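PDB 4I3F: serine hydrolase CCSP0084 from Cycloclasticus sp. P1, which probably acts as a serine hydrolase of the alpha/beta hydrolase fold, cleaving carbon-carbon bonds of meta-cleavage products and also ester bonds. Local coordinates for residues A[279-282]-A[283-287]; A[245-248]-A[249-253]. All blocks are in the same frame, centred on the assembly; numbering follows the deposited sequence.

Interaction 1 of 2, residues A[279-282]-A[283-287]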
loop_
_atom_site.group_PDB
_atom_site.type_symbol
_atom_site.label_atom_id
_atom_site.label_comp_id
_atom_site.label_asym_id
_atom_site.label_seq_id
_atom_site.Cartn_x
_atom_site.Cartn_y
_atom_site.Cartn_z
ATOM N N HIS A 279 6.350 10.365 -2.580
ATOM C CA HIS A 279 5.433 9.225 -2.606
ATOM C C HIS A 279 4.864 8.814 -1.244
ATOM O O HIS A 279 3.673 8.506 -1.135
ATOM C CB HIS A 279 6.079 8.005 -3.263
ATOM C CG HIS A 279 5.134 6.853 -3.387
ATOM N ND1 HIS A 279 4.014 6.901 -4.191
ATOM C CD2 HIS A 279 5.094 5.658 -2.751
ATOM C CE1 HIS A 279 3.347 5.766 -4.075
ATOM N NE2 HIS A 279 3.977 4.997 -3.202
ATOM N N TRP A 280 5.710 8.785 -0.217
ATOM C CA TRP A 280 5.254 8.439 1.134
ATOM C C TRP A 280 4.567 9.620 1.807
ATOM O O TRP A 280 5.129 10.211 2.736
ATOM C CB TRP A 280 6.435 8.002 2.002
ATOM C CG TRP A 280 6.933 6.616 1.715
ATOM C CD1 TRP A 280 6.288 5.638 1.007
ATOM C CD2 TRP A 280 8.184 6.054 2.128
ATOM N NE1 TRP A 280 7.066 4.506 0.957
ATOM C CE2 TRP A 280 8.235 4.735 1.636
ATOM C CE3 TRP A 280 9.268 6.539 2.867
ATOM C CZ2 TRP A 280 9.328 3.893 1.863
ATOM C CZ3 TRP A 280 10.354 5.700 3.090
ATOM C CH2 TRP A 280 10.375 4.395 2.587
ATOM N N VAL A 281 3.363 9.950 1.340
ATOM C CA VAL A 281 2.586 11.075 1.866
ATOM C C VAL A 281 2.373 10.924 3.367
ATOM O O VAL A 281 2.415 11.908 4.108
ATOM C CB VAL A 281 1.195 11.171 1.180
ATOM C CG1 VAL A 281 0.407 12.339 1.733
ATOM C CG2 VAL A 281 1.338 11.315 -0.337
ATOM N N GLN A 282 2.168 9.684 3.809
ATOM C CA GLN A 282 1.850 9.402 5.205
ATOM C C GLN A 282 3.032 9.591 6.154
ATOM O O GLN A 282 2.843 9.704 7.368
ATOM C CB GLN A 282 1.257 7.989 5.346
ATOM C CG GLN A 282 2.264 6.859 5.580
ATOM C CD GLN A 282 3.058 6.439 4.340
ATOM O OE1 GLN A 282 3.085 7.131 3.320
ATOM N NE2 GLN A 282 3.717 5.289 4.440
ATOM N N ILE A 283 4.248 9.619 5.604
ATOM C CA ILE A 283 5.442 9.889 6.394
ATOM C C ILE A 283 5.839 11.356 6.267
ATOM O O ILE A 283 6.227 11.984 7.248
ATOM C CB ILE A 283 6.649 9.024 5.944
ATOM C CG1 ILE A 283 6.289 7.540 5.901
ATOM C CG2 ILE A 283 7.861 9.263 6.859
ATOM C CD1 ILE A 283 5.879 6.977 7.223
ATOM N N GLU A 284 5.748 11.905 5.057
ATOM C CA GLU A 284 6.167 13.291 4.834
ATOM C C GLU A 284 5.234 14.258 5.544
ATOM O O GLU A 284 5.683 15.200 6.197
ATOM C CB GLU A 284 6.195 13.611 3.337
ATOM C CG GLU A 284 6.808 14.969 2.985
ATOM C CD GLU A 284 7.977 14.835 2.021
ATOM O OE1 GLU A 284 7.942 13.911 1.182
ATOM O OE2 GLU A 284 8.918 15.645 2.107
ATOM N N LYS A 285 3.934 14.015 5.398
ATOM C CA LYS A 285 2.895 14.857 5.991
ATOM C C LYS A 285 2.091 14.017 6.973
ATOM O O LYS A 285 0.885 13.823 6.772
ATOM C CB LYS A 285 1.915 15.345 4.915
ATOM C CG LYS A 285 2.539 15.746 3.581
ATOM C CD LYS A 285 3.163 17.126 3.661
ATOM C CE LYS A 285 3.593 17.620 2.276
ATOM N NZ LYS A 285 4.123 19.016 2.334
ATOM N N LYS A 286 2.735 13.519 8.023
ATOM C CA LYS A 286 2.049 12.646 8.978
ATOM C C LYS A 286 0.762 13.259 9.514
ATOM O O LYS A 286 -0.298 12.642 9.422
ATOM C CB LYS A 286 2.958 12.318 10.157
ATOM C CG LYS A 286 4.227 11.600 9.766
ATOM C CD LYS A 286 5.046 11.289 10.990
ATOM C CE LYS A 286 6.405 10.762 10.591
ATOM N NZ LYS A 286 7.158 11.817 9.869
ATOM N N LYS A 287 0.839 14.467 10.067
ATOM C CA LYS A 287 -0.353 15.041 10.698
ATOM C C LYS A 287 -1.452 15.313 9.678
ATOM O O LYS A 287 -2.626 15.007 9.921
ATOM C CB LYS A 287 -0.030 16.303 11.518
ATOM C CG LYS A 287 -1.266 16.896 12.216
ATOM C CD LYS A 287 -0.911 17.797 13.391
ATOM C CE LYS A 287 -0.381 19.150 12.949
ATOM N NZ LYS A 287 -1.411 19.956 12.211
#

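Interaction 2 of 2, residues A[245-248]-A[249-253]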
loop_
_atom_site.group_PDB
_atom_site.type_symbol
_atom_site.label_atom_id
_atom_site.label_comp_id
_atom_site.label_asym_id
_atom_site.label_seq_id
_atom_site.Cartn_x
_atom_site.Cartn_y
_atom_site.Cartn_z
ATOM N N VAL A 245 -8.864 9.769 -3.067
ATOM C CA VAL A 245 -7.564 9.483 -3.671
ATOM C C VAL A 245 -6.608 10.590 -3.257
ATOM O O VAL A 245 -6.854 11.763 -3.545
ATOM C CB VAL A 245 -7.666 9.441 -5.199
ATOM C CG1 VAL A 245 -6.286 9.202 -5.832
ATOM C CG2 VAL A 245 -8.676 8.362 -5.637
ATOM N N THR A 246 -5.525 10.226 -2.573
ATOM C CA THR A 246 -4.508 11.202 -2.193
ATOM C C THR A 246 -3.251 10.940 -2.993
ATOM O O THR A 246 -2.960 9.801 -3.345
ATOM C CB THR A 246 -4.192 11.173 -0.692
ATOM O OG1 THR A 246 -3.579 9.925 -0.334
ATOM C CG2 THR A 246 -5.478 11.358 0.119
ATOM N N HIS A 247 -2.514 11.998 -3.302
ATOM C CA HIS A 247 -1.312 11.839 -4.108
ATOM C C HIS A 247 -0.347 12.965 -3.838
ATOM O O HIS A 247 -0.750 14.099 -3.571
ATOM C CB HIS A 247 -1.672 11.842 -5.594
ATOM C CG HIS A 247 -0.778 10.985 -6.436
ATOM N ND1 HIS A 247 -1.169 9.751 -6.907
ATOM C CD2 HIS A 247 0.477 11.186 -6.906
ATOM C CE1 HIS A 247 -0.187 9.218 -7.618
ATOM N NE2 HIS A 247 0.820 10.073 -7.638
ATOM N N ALA A 248 0.943 12.660 -3.918
ATOM C CA ALA A 248 1.963 13.689 -3.778
ATOM C C ALA A 248 2.217 14.338 -5.122
ATOM O O ALA A 248 2.430 13.639 -6.113
ATOM C CB ALA A 248 3.234 13.079 -3.269
ATOM N N ARG A 249 2.230 15.668 -5.154
ATOM C CA ARG A 249 2.443 16.371 -6.415
ATOM C C ARG A 249 3.768 15.956 -7.042
ATOM O O ARG A 249 3.843 15.719 -8.254
ATOM C CB ARG A 249 2.390 17.888 -6.211
ATOM C CG ARG A 249 2.476 18.685 -7.507
ATOM C CD ARG A 249 2.379 20.190 -7.254
ATOM N NE ARG A 249 3.502 20.675 -6.447
ATOM C CZ ARG A 249 3.571 21.889 -5.909
ATOM N NH1 ARG A 249 2.592 22.757 -6.102
ATOM N NH2 ARG A 249 4.626 22.243 -5.180
ATOM N N GLU A 250 4.802 15.842 -6.211
ATOM C CA GLU A 250 6.145 15.501 -6.693
ATOM C C GLU A 250 6.490 14.011 -6.624
ATOM O O GLU A 250 7.669 13.656 -6.611
ATOM C CB GLU A 250 7.201 16.299 -5.908
ATOM C CG GLU A 250 7.166 17.816 -6.126
ATOM C CD GLU A 250 6.155 18.545 -5.254
ATOM O OE1 GLU A 250 5.431 17.901 -4.479
ATOM O OE2 GLU A 250 6.106 19.790 -5.339
ATOM N N ASP A 251 5.482 13.141 -6.591
ATOM C CA ASP A 251 5.719 11.695 -6.495
ATOM C C ASP A 251 6.703 11.229 -7.566
ATOM O O ASP A 251 6.472 11.439 -8.764
ATOM C CB ASP A 251 4.380 10.952 -6.633
ATOM C CG ASP A 251 4.440 9.510 -6.169
ATOM O OD1 ASP A 251 5.453 8.809 -6.390
ATOM O OD2 ASP A 251 3.433 9.052 -5.604
ATOM N N PHE A 252 7.811 10.622 -7.123
ATOM C CA PHE A 252 8.897 10.185 -7.999
ATOM C C PHE A 252 8.671 8.767 -8.538
ATOM O O PHE A 252 9.425 8.306 -9.397
ATOM C CB PHE A 252 10.219 10.254 -7.206
ATOM C CG PHE A 252 11.472 9.964 -8.012
ATOM C CD1 PHE A 252 11.969 10.887 -8.926
ATOM C CD2 PHE A 252 12.189 8.793 -7.795
ATOM C CE1 PHE A 252 13.142 10.628 -9.638
ATOM C CE2 PHE A 252 13.363 8.523 -8.503
ATOM C CZ PHE A 252 13.838 9.446 -9.424
ATOM N N PHE A 253 7.643 8.087 -8.035
ATOM C CA PHE A 253 7.397 6.681 -8.363
ATOM C C PHE A 253 6.121 6.499 -9.193
ATOM O O PHE A 253 6.135 5.843 -10.240
ATOM C CB PHE A 253 7.326 5.843 -7.065
ATOM C CG PHE A 253 8.643 5.756 -6.331
ATOM C CD1 PHE A 253 9.426 4.620 -6.426
ATOM C CD2 PHE A 253 9.109 6.829 -5.572
ATOM C CE1 PHE A 253 10.654 4.535 -5.766
ATOM C CE2 PHE A 253 10.336 6.763 -4.913
ATOM C CZ PHE A 253 11.109 5.616 -5.006
HETATM O O HOH W 1 1.584 9.869 -3.714
#

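Interaction 1 of 2, residues A[279-282]-A[283-287]
W280 meets the first turn of the short helix 281-284 through its carbonyl oxygen, which takes two backbone N-H groups: W280 O accepts E284 N at 2.9 Å and, less straight, I283 N at 3.1 Å. W280 is the N-cap of this helix and the centre of an inverse gamma turn; its CB rests 3.9 Å from CG1 of I283, and its indole stacks with F183. The helix thus starts just after H279, which is probably the histidine of the catalytic triad, as in other alpha/beta hydrolases. V281 O then receives K285 N at 2.9 Å, the bond that closes the turn where K285 leaves helical geometry. Q282 and I283 run side by side: with CG set between the backbone N and carbonyl carbon (chi1 89°) and a bend at chi2, the amide of Q282 folds back along the isoleucine, NE2 reaching 3.7 Å from I283 CG1 while donating to N62 O. The backbone O of Q282 takes a CA-H...O contact from K286, whose NZ turns back to I283 O at 2.8 Å. V281 and Q282 pack on M148 of strand 142-148 and on F289 of helix 286-298, which K285 caps and which follows directly.

Interaction 2 of 2, residues A[245-248]-A[249-253]
A type I beta turn from A248 to D251 ends strand 243-248 of the central sheet and delivers D251 to what is probably the acid position of a Ser-His-Asp catalytic triad, as in other alpha/beta hydrolases. The turn is closed by D251 N, which donates to A248 O at 3.1 Å. The CB atoms of A248 and D251 stand 4.1 Å apart. With CG anti to the backbone N (chi1 -164°), the carboxylate of D251 has OD1 beside the backbone N-H groups that follow and OD2 beside a water and H279. OD1 accepts F253 N at 2.8 Å, nearly along the C-O axis, which makes an Asx turn, and takes I254 N as well; these two backbone donors help fix the rotation of the carboxylate. OD2 is hydrogen-bonded to H279 ND1 and accepts from the water, which also takes the N-H of A248, so the end of the strand is tied to D251 through solvent. The same water sits over one face of the H247 ring, offset toward its rim. H247 crosses D251 at about a right angle, with ring and carboxylate planes 42° apart; NE2 is 3.5 Å from D251 OD2, but the angle is too poor for a hydrogen bond, and this nitrogen binds I254 O instead. At the outer corner of the turn R249 and E250 form a salt bridge. The arginine chain is extended as far as its bend at chi3, which brings the guanidinium side-on to the glutamate. Its NE and NH2 both grip one oxygen, E250 OE2, which lies in the guanidinium plane, 3.0 Å from R249 NE and 2.9 Å from R249 NH2.

The two contacts meet through H279 ND1 and D251 OD2, 2.6 Å apart in a probable hydrogen bond, consistent with the histidine and acid of a catalytic triad near the probable nucleophile elbow (GxSxG). Both are partly buried and lie on the same side of the chain's centre, about 10 Å apart between centres, but they hold different elements. Interaction 2 spans the end of strand 243-248 and the loop before helix 257-265, its chemistry divided between an ion pair at exposed R249 and polar bonds beside buried H247 and A248. Interaction 1, on helix 281-284 and the start of helix 286-298, relies mostly on helical backbone bonds and apolar contact, with lysines toward its outer end. V281 CG2 adds packing at 3.8 Å from A248 N.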